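Local atomic coordinates of beta-lactamase (Mycobacterium tuberculosis, PDB entry 4WHI), a protein that is of unknown detailed function but forms the C-terminal domain of a penicillin-binding protein probably related to beta-lactamases. Residues Pro12-Tyr21 / Thr56-Thr64; Thr81-Leu89 / Ala94-Arg102. All blocks are in the same frame, centred on the assembly; numbering follows the deposited sequence.

Both contacts belong to one antiparallel sheet whose strands follow each other in chain order. Contact 1 is a surface contact: a loop ahead of the first strand lies across the tip of the hairpin of strands 51-59 and 62-66. Contact 2 is partly buried and pairs strand 86-89 with strand 99-101. Carboxylates, a tyrosine and backbone groups carry the polar bonds across contact 1, and a histidine braces the turn. Contact 2 is a ladder of backbone bonds with a salt bridge at one end. The two meet where Tyr21 packs on Phe82, where Asp61 O lies 3.0 Å from Phe82 N, and where Arg102 NH1 hydrogen-bonds to Asp20 O.

Contact 1 (Pro12-Tyr21 / Thr56-Thr64); sequences PAPSRPLNDY and THWDGDTFT
The tip of a beta hairpin, strands 51-59 and 62-66 joined by a type II' turn from Asp59 to Thr62, is covered here by the loop 12-21. Two backbone groups of Ala13 hold the loop to the turn. Ala13 N donates to Asp59 OD1 at 2.8 Å, on the syn side of the carboxylate but 35° out of its plane. Gly60 N donates to Ala13 O at 2.8 Å, from above the carbonyl plane. The His57 ring turns its edge to the loop, and its CE1 is 3.1 Å from Ala13 O. Its NE2 donates to Gly60 O at 2.7 Å, exactly in the ring plane. This bond fixes the ring's rotation and ties it to the turn.

Further along, Tyr21 reaches the turn with its hydroxyl. Tyr21 OH donates to the anti lone pair of Asp61 OD1 at 2.6 Å and accepts from Arg16 N at 2.9 Å. A water donates to both Asp61 OD1 and Pro14 O, so this carboxylate oxygen receives two bonds. Over one face of the Tyr21 ring, Phe63 makes a T-shaped stack. The edge of Phe63 points at that face, with the planes at 77° and Phe63 CE1 over the centre of the Tyr21 ring. With CG anti to its carbonyl carbon (chi1 -55°), Tyr21 lies over the edge of Phe63 and carries its hydroxyl to Asp61. Leu18 brings CD2 to within 4.0 Å of Phe63 CZ. Leu42 of strand 41-46 touches Leu18, Tyr21 and Phe63. Arg16 NH1 makes a salt bridge to Asp20 OD2 within the loop. In the hairpin itself, Trp58 and Asp59 both face Thr62, and Thr62 O accepts from both of their backbone nitrogens, the pattern of a classic beta bulge.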
loop_
_atom_site.group_PDB
_atom_site.type_symbol
_atom_site.label_atom_id
_atom_site.label_comp_id
_atom_site.label_asym_id
_atom_site.label_seq_id
_atom_site.Cartn_x
_atom_site.Cartn_y
_atom_site.Cartn_z
ATOM N N PRO A 12 -15.483 -6.028 -5.054
ATOM C CA PRO A 12 -14.631 -6.180 -3.883
ATOM C C PRO A 12 -15.388 -6.013 -2.572
ATOM O O PRO A 12 -16.407 -5.321 -2.522
ATOM C CB PRO A 12 -13.631 -5.039 -4.044
ATOM C CG PRO A 12 -14.425 -3.965 -4.688
ATOM C CD PRO A 12 -15.383 -4.667 -5.617
ATOM N N ALA A 13 -14.886 -6.659 -1.527
ATOM C CA ALA A 13 -15.334 -6.394 -0.171
ATOM C C ALA A 13 -14.890 -4.977 0.208
ATOM O O ALA A 13 -13.809 -4.554 -0.180
ATOM C CB ALA A 13 -14.742 -7.416 0.781
ATOM N N PRO A 14 -15.729 -4.234 0.950
ATOM C CA PRO A 14 -15.361 -2.872 1.344
ATOM C C PRO A 14 -14.199 -2.844 2.329
ATOM O O PRO A 14 -13.944 -3.829 3.022
ATOM C CB PRO A 14 -16.630 -2.335 2.020
ATOM C CG PRO A 14 -17.410 -3.542 2.404
ATOM C CD PRO A 14 -17.093 -4.585 1.381
ATOM N N SER A 15 -13.507 -1.716 2.380
ATOM C CA SER A 15 -12.499 -1.489 3.401
ATOM C C SER A 15 -13.165 -1.213 4.749
ATOM O O SER A 15 -14.357 -0.884 4.821
ATOM C CB SER A 15 -11.601 -0.312 3.014
ATOM O OG SER A 15 -12.297 0.922 3.076
ATOM N N ARG A 16 -12.383 -1.356 5.811
ATOM C CA ARG A 16 -12.726 -0.809 7.129
ATOM C C ARG A 16 -12.748 0.720 7.048
ATOM O O ARG A 16 -12.224 1.289 6.089
ATOM C CB ARG A 16 -11.681 -1.232 8.175
ATOM C CG ARG A 16 -11.716 -2.702 8.579
ATOM C CD ARG A 16 -10.733 -3.004 9.710
ATOM N NE ARG A 16 -11.267 -3.987 10.667
ATOM C CZ ARG A 16 -11.874 -3.703 11.824
ATOM N NH1 ARG A 16 -12.046 -2.450 12.236
ATOM N NH2 ARG A 16 -12.315 -4.695 12.592
ATOM N N PRO A 17 -13.344 1.396 8.052
ATOM C CA PRO A 17 -13.164 2.851 8.159
ATOM C C PRO A 17 -11.675 3.179 8.025
ATOM O O PRO A 17 -10.847 2.477 8.604
ATOM C CB PRO A 17 -13.674 3.170 9.562
ATOM C CG PRO A 17 -14.614 2.059 9.904
ATOM C CD PRO A 17 -14.127 0.844 9.173
ATOM N N LEU A 18 -11.334 4.205 7.253
ATOM C CA LEU A 18 -9.935 4.408 6.865
ATOM C C LEU A 18 -9.006 4.706 8.047
ATOM O O LEU A 18 -7.826 4.377 7.996
ATOM C CB LEU A 18 -9.817 5.455 5.759
ATOM C CG LEU A 18 -10.402 5.032 4.405
ATOM C CD1 LEU A 18 -10.225 6.138 3.384
ATOM C CD2 LEU A 18 -9.793 3.728 3.893
ATOM N N ASN A 19 -9.532 5.285 9.120
ATOM C CA ASN A 19 -8.721 5.516 10.318
ATOM C C ASN A 19 -8.055 4.237 10.826
ATOM O O ASN A 19 -6.981 4.292 11.415
ATOM C CB ASN A 19 -9.556 6.145 11.440
ATOM C CG ASN A 19 -10.412 5.130 12.181
ATOM O OD1 ASN A 19 -11.555 4.846 11.806
ATOM N ND2 ASN A 19 -9.868 4.592 13.250
ATOM N N ASP A 20 -8.705 3.092 10.615
ATOM C CA ASP A 20 -8.186 1.817 11.126
ATOM C C ASP A 20 -6.810 1.458 10.582
ATOM O O ASP A 20 -6.048 0.766 11.253
ATOM C CB ASP A 20 -9.153 0.668 10.830
ATOM C CG ASP A 20 -10.302 0.605 11.803
ATOM O OD1 ASP A 20 -10.276 1.310 12.842
ATOM O OD2 ASP A 20 -11.240 -0.170 11.528
ATOM N N TYR A 21 -6.498 1.932 9.378
ATOM C CA TYR A 21 -5.229 1.600 8.718
ATOM C C TYR A 21 -4.078 2.542 9.063
ATOM O O TYR A 21 -2.902 2.215 8.837
ATOM C CB TYR A 21 -5.432 1.575 7.211
ATOM C CG TYR A 21 -6.542 0.649 6.757
ATOM C CD1 TYR A 21 -6.382 -0.728 6.782
ATOM C CD2 TYR A 21 -7.755 1.158 6.295
ATOM C CE1 TYR A 21 -7.395 -1.577 6.356
ATOM C CE2 TYR A 21 -8.771 0.317 5.867
ATOM C CZ TYR A 21 -8.586 -1.045 5.898
ATOM O OH TYR A 21 -9.596 -1.876 5.470
ATOM N N THR A 56 -4.760 3.028 -3.240
ATOM C CA THR A 56 -6.068 2.873 -3.851
ATOM C C THR A 56 -6.653 1.549 -3.382
ATOM O O THR A 56 -5.985 0.529 -3.417
ATOM C CB THR A 56 -5.951 2.904 -5.384
ATOM O OG1 THR A 56 -5.501 4.200 -5.787
ATOM C CG2 THR A 56 -7.293 2.622 -6.053
ATOM N N HIS A 57 -7.900 1.564 -2.934
ATOM C CA HIS A 57 -8.534 0.339 -2.486
ATOM C C HIS A 57 -8.583 -0.719 -3.589
ATOM O O HIS A 57 -8.877 -0.411 -4.743
ATOM C CB HIS A 57 -9.928 0.607 -1.941
ATOM C CG HIS A 57 -10.512 -0.576 -1.253
ATOM N ND1 HIS A 57 -11.652 -1.205 -1.695
ATOM C CD2 HIS A 57 -10.075 -1.287 -0.186
ATOM C CE1 HIS A 57 -11.911 -2.236 -0.912
ATOM N NE2 HIS A 57 -10.970 -2.307 0.012
ATOM N N TRP A 58 -8.270 -1.959 -3.214
ATOM C CA TRP A 58 -8.291 -3.107 -4.115
ATOM C C TRP A 58 -9.434 -4.059 -3.736
ATOM O O TRP A 58 -10.374 -4.240 -4.505
ATOM C CB TRP A 58 -6.935 -3.816 -4.082
ATOM C CG TRP A 58 -6.816 -5.058 -4.922
ATOM C CD1 TRP A 58 -6.935 -6.348 -4.496
ATOM C CD2 TRP A 58 -6.506 -5.127 -6.323
ATOM N NE1 TRP A 58 -6.742 -7.217 -5.546
ATOM C CE2 TRP A 58 -6.468 -6.496 -6.676
ATOM C CE3 TRP A 58 -6.258 -4.167 -7.309
ATOM C CZ2 TRP A 58 -6.198 -6.928 -7.977
ATOM C CZ3 TRP A 58 -5.986 -4.598 -8.608
ATOM C CH2 TRP A 58 -5.960 -5.969 -8.925
ATOM N N ASP A 59 -9.361 -4.651 -2.549
ATOM C CA ASP A 59 -10.375 -5.611 -2.099
ATOM C C ASP A 59 -10.166 -5.850 -0.613
ATOM O O ASP A 59 -9.061 -6.194 -0.192
ATOM C CB ASP A 59 -10.219 -6.931 -2.869
ATOM C CG ASP A 59 -11.472 -7.796 -2.850
ATOM O OD1 ASP A 59 -12.343 -7.627 -1.969
ATOM O OD2 ASP A 59 -11.574 -8.667 -3.740
ATOM N N GLY A 60 -11.217 -5.660 0.181
ATOM C CA GLY A 60 -11.154 -5.938 1.606
ATOM C C GLY A 60 -10.149 -5.016 2.262
ATOM O O GLY A 60 -10.263 -3.805 2.145
ATOM N N ASP A 61 -9.155 -5.594 2.927
ATOM C CA ASP A 61 -8.109 -4.814 3.593
ATOM C C ASP A 61 -6.849 -4.670 2.729
ATOM O O ASP A 61 -5.788 -4.303 3.231
ATOM C CB ASP A 61 -7.749 -5.454 4.934
ATOM C CG ASP A 61 -8.906 -5.460 5.906
ATOM O OD1 ASP A 61 -9.629 -4.443 6.013
ATOM O OD2 ASP A 61 -9.095 -6.494 6.567
ATOM N N THR A 62 -6.973 -4.960 1.438
ATOM C CA THR A 62 -5.865 -4.826 0.506
ATOM C C THR A 62 -6.047 -3.570 -0.342
ATOM O O THR A 62 -7.130 -3.303 -0.850
ATOM C CB THR A 62 -5.745 -6.075 -0.393
ATOM O OG1 THR A 62 -5.494 -7.223 0.430
ATOM C CG2 THR A 62 -4.601 -5.930 -1.405
ATOM N N PHE A 63 -4.965 -2.801 -0.447
ATOM C CA PHE A 63 -4.873 -1.611 -1.269
ATOM C C PHE A 63 -3.731 -1.809 -2.261
ATOM O O PHE A 63 -2.948 -2.763 -2.155
ATOM C CB PHE A 63 -4.580 -0.388 -0.384
ATOM C CG PHE A 63 -5.702 -0.027 0.547
ATOM C CD1 PHE A 63 -5.932 -0.771 1.700
ATOM C CD2 PHE A 63 -6.531 1.061 0.279
ATOM C CE1 PHE A 63 -6.968 -0.441 2.558
ATOM C CE2 PHE A 63 -7.571 1.393 1.146
ATOM C CZ PHE A 63 -7.785 0.638 2.279
ATOM N N THR A 64 -3.634 -0.915 -3.235
ATOM C CA THR A 64 -2.491 -0.915 -4.134
ATOM C C THR A 64 -1.892 0.472 -4.252
ATOM O O THR A 64 -2.541 1.486 -3.958
ATOM C CB THR A 64 -2.850 -1.418 -5.548
ATOM O OG1 THR A 64 -3.845 -0.570 -6.116
ATOM C CG2 THR A 64 -3.340 -2.886 -5.538
HETATM O O HOH W 1 -12.279 -4.973 5.074
#

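Contact 2 (Thr81-Leu89 / Ala94-Arg102)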
loop_
_atom_site.group_PDB
_atom_site.type_symbol
_atom_site.label_atom_id
_atom_site.label_comp_id
_atom_site.label_asym_id
_atom_site.label_seq_id
_atom_site.Cartn_x
_atom_site.Cartn_y
_atom_site.Cartn_z
ATOM N N THR A 81 -1.188 -5.030 1.916
ATOM C CA THR A 81 -2.218 -5.818 2.592
ATOM C C THR A 81 -2.147 -5.580 4.090
ATOM O O THR A 81 -1.129 -5.859 4.724
ATOM C CB THR A 81 -2.048 -7.319 2.303
ATOM O OG1 THR A 81 -2.047 -7.529 0.887
ATOM C CG2 THR A 81 -3.179 -8.134 2.927
ATOM N N PHE A 82 -3.225 -5.045 4.645
ATOM C CA PHE A 82 -3.303 -4.798 6.076
ATOM C C PHE A 82 -3.983 -5.977 6.775
ATOM O O PHE A 82 -4.999 -6.487 6.305
ATOM C CB PHE A 82 -4.094 -3.524 6.365
ATOM C CG PHE A 82 -3.443 -2.260 5.879
ATOM C CD1 PHE A 82 -3.680 -1.793 4.591
ATOM C CD2 PHE A 82 -2.643 -1.497 6.729
ATOM C CE1 PHE A 82 -3.118 -0.613 4.148
ATOM C CE2 PHE A 82 -2.072 -0.318 6.284
ATOM C CZ PHE A 82 -2.311 0.122 4.993
ATOM N N ALA A 83 -3.430 -6.391 7.908
ATOM C CA ALA A 83 -4.054 -7.415 8.742
ATOM C C ALA A 83 -3.698 -7.162 10.193
ATOM O O ALA A 83 -2.568 -7.416 10.615
ATOM C CB ALA A 83 -3.601 -8.801 8.310
ATOM N N GLY A 84 -4.664 -6.637 10.947
ATOM C CA GLY A 84 -4.454 -6.277 12.340
ATOM C C GLY A 84 -3.428 -5.177 12.482
ATOM O O GLY A 84 -3.607 -4.084 11.949
ATOM N N ASP A 85 -2.343 -5.463 13.195
ATOM C CA ASP A 85 -1.272 -4.491 13.358
ATOM C C ASP A 85 -0.132 -4.690 12.348
ATOM O O ASP A 85 0.935 -4.113 12.509
ATOM C CB ASP A 85 -0.752 -4.508 14.802
ATOM C CG ASP A 85 -1.663 -3.744 15.769
ATOM O OD1 ASP A 85 -2.584 -3.019 15.319
ATOM O OD2 ASP A 85 -1.448 -3.860 16.991
ATOM N N THR A 86 -0.369 -5.478 11.299
ATOM C CA THR A 86 0.652 -5.719 10.281
ATOM C C THR A 86 0.248 -5.146 8.929
ATOM O O THR A 86 -0.942 -5.107 8.567
ATOM C CB THR A 86 0.983 -7.218 10.101
ATOM O OG1 THR A 86 -0.074 -7.882 9.393
ATOM C CG2 THR A 86 1.222 -7.895 11.446
ATOM N N LEU A 87 1.263 -4.700 8.199
ATOM C CA LEU A 87 1.137 -4.292 6.818
ATOM C C LEU A 87 2.161 -5.093 6.025
ATOM O O LEU A 87 3.343 -5.056 6.342
ATOM C CB LEU A 87 1.427 -2.801 6.698
ATOM C CG LEU A 87 1.604 -2.223 5.295
ATOM C CD1 LEU A 87 0.366 -2.465 4.441
ATOM C CD2 LEU A 87 1.910 -0.744 5.400
ATOM N N ASN A 88 1.703 -5.823 5.013
ATOM C CA ASN A 88 2.595 -6.559 4.129
ATOM C C ASN A 88 2.659 -5.855 2.789
ATOM O O ASN A 88 1.633 -5.656 2.140
ATOM C CB ASN A 88 2.123 -8.000 3.932
ATOM C CG ASN A 88 3.052 -8.796 3.031
ATOM O OD1 ASN A 88 2.923 -8.762 1.812
ATOM N ND2 ASN A 88 4.001 -9.507 3.629
ATOM N N LEU A 89 3.868 -5.472 2.401
ATOM C CA LEU A 89 4.126 -4.845 1.114
ATOM C C LEU A 89 4.828 -5.855 0.222
ATOM O O LEU A 89 6.001 -6.182 0.437
ATOM C CB LEU A 89 5.017 -3.623 1.302
ATOM C CG LEU A 89 4.470 -2.503 2.180
ATOM C CD1 LEU A 89 5.469 -1.359 2.181
ATOM C CD2 LEU A 89 3.101 -2.034 1.697
ATOM N N ALA A 94 10.370 -10.096 -0.955
ATOM C CA ALA A 94 11.035 -11.155 -1.722
ATOM C C ALA A 94 11.797 -12.142 -0.824
ATOM O O ALA A 94 11.824 -13.347 -1.098
ATOM C CB ALA A 94 11.968 -10.548 -2.760
ATOM N N ASP A 95 12.405 -11.621 0.241
ATOM C CA ASP A 95 13.100 -12.443 1.235
ATOM C C ASP A 95 12.305 -12.541 2.547
ATOM O O ASP A 95 12.875 -12.810 3.610
ATOM C CB ASP A 95 14.500 -11.875 1.495
ATOM C CG ASP A 95 15.403 -11.976 0.281
ATOM O OD1 ASP A 95 15.737 -13.112 -0.121
ATOM O OD2 ASP A 95 15.783 -10.923 -0.272
ATOM N N LYS A 96 10.987 -12.341 2.456
ATOM C CA LYS A 96 10.068 -12.392 3.603
ATOM C C LYS A 96 10.363 -11.348 4.693
ATOM O O LYS A 96 10.027 -11.544 5.866
ATOM C CB LYS A 96 9.986 -13.819 4.191
ATOM C CG LYS A 96 9.259 -14.811 3.288
ATOM C CD LYS A 96 7.749 -14.559 3.274
ATOM C CE LYS A 96 7.077 -15.076 2.005
ATOM N NZ LYS A 96 5.799 -14.377 1.717
ATOM N N LEU A 97 10.956 -10.221 4.288
ATOM C CA LEU A 97 11.216 -9.105 5.196
ATOM C C LEU A 97 10.254 -7.944 4.914
ATOM O O LEU A 97 10.528 -6.806 5.287
ATOM C CB LEU A 97 12.670 -8.637 5.052
ATOM C CG LEU A 97 13.764 -9.661 5.385
ATOM C CD1 LEU A 97 15.132 -9.148 4.960
ATOM C CD2 LEU A 97 13.761 -10.018 6.864
ATOM N N GLY A 98 9.121 -8.243 4.277
ATOM C CA GLY A 98 8.184 -7.222 3.803
ATOM C C GLY A 98 6.953 -7.032 4.672
ATOM O O GLY A 98 5.956 -6.451 4.229
ATOM N N THR A 99 7.008 -7.524 5.906
ATOM C CA THR A 99 5.962 -7.243 6.870
ATOM C C THR A 99 6.417 -6.139 7.815
ATOM O O THR A 99 7.536 -6.150 8.332
ATOM C CB THR A 99 5.541 -8.502 7.644
ATOM O OG1 THR A 99 5.113 -9.492 6.703
ATOM C CG2 THR A 99 4.396 -8.192 8.604
ATOM N N PHE A 100 5.524 -5.175 8.006
ATOM C CA PHE A 100 5.765 -4.007 8.824
ATOM C C PHE A 100 4.714 -4.044 9.930
ATOM O O PHE A 100 3.549 -4.343 9.657
ATOM C CB PHE A 100 5.616 -2.737 7.981
ATOM C CG PHE A 100 6.577 -2.649 6.820
ATOM C CD1 PHE A 100 6.436 -3.474 5.711
ATOM C CD2 PHE A 100 7.602 -1.716 6.824
ATOM C CE1 PHE A 100 7.313 -3.388 4.641
ATOM C CE2 PHE A 100 8.479 -1.621 5.754
ATOM C CZ PHE A 100 8.342 -2.463 4.668
ATOM N N THR A 101 5.118 -3.750 11.166
ATOM C CA THR A 101 4.248 -3.945 12.337
ATOM C C THR A 101 4.116 -2.690 13.193
ATOM O O THR A 101 5.116 -2.132 13.644
ATOM C CB THR A 101 4.772 -5.101 13.209
ATOM O OG1 THR A 101 4.939 -6.262 12.396
ATOM C CG2 THR A 101 3.801 -5.432 14.341
ATOM N N ARG A 102 2.882 -2.249 13.430
ATOM C CA ARG A 102 2.650 -1.032 14.218
ATOM C C ARG A 102 2.464 -1.375 15.686
ATOM O O ARG A 102 2.330 -2.546 16.039
ATOM C CB ARG A 102 1.452 -0.226 13.696
ATOM C CG ARG A 102 0.109 -0.905 13.851
ATOM C CD ARG A 102 -1.044 0.001 13.447
ATOM N NE ARG A 102 -2.274 -0.776 13.361
ATOM C CZ ARG A 102 -3.417 -0.351 12.825
ATOM N NH1 ARG A 102 -3.525 0.875 12.326
ATOM N NH2 ARG A 102 -4.466 -1.165 12.800
ATOM O OXT ARG A 102 2.456 -0.483 16.538
#
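The Phe100 ring has Leu87 O at its edge, in the ring plane, 3.5 Å from CD1. Leu89 crosses it at about a right angle and brings CD1 to 3.7 Å from Phe100 CE1. Within 81-89, Leu87 CD1 sits over the centre of one face of the Phe82 ring. Tyr25 and Ala33 add to the apolar surroundings of Leu87 and Phe100. The Asp85 carboxylate and the Arg102 guanidinium stand nearly perpendicular, at 87°. Arg102 NE donates to Asp85 OD1 at 3.0 Å, from above the carboxylate plane, in a salt bridge. Arg102 NH2 makes a weak bond to Gly84 O, and NH1 hydrogen-bonds to Asp20 O. Chi1 of Arg102 is 66°, placing CG between the backbone N and the carbonyl carbon; from there the extended chain runs out to Asp85.

Strands 86-89 and 99-101 form an antiparallel beta hairpin, and Thr101 also bonds through its backbone to Ala26, next to strand 23-25. Leu87 and Phe100 are the hydrogen-bonded pair, with both bonds 2.7 Å between N of one and O of the other. Arg102 N to Asp85 O and Leu89 N to Gly98 O continue the ladder at its two ends. On the face opposite Leu87 and Phe100, Asn88 ND2 donates to Thr99 OG1 at 3.3 Å, in the amide plane. The stronger partner of the same ND2 is Asp93 OD2, in the loop between the strands.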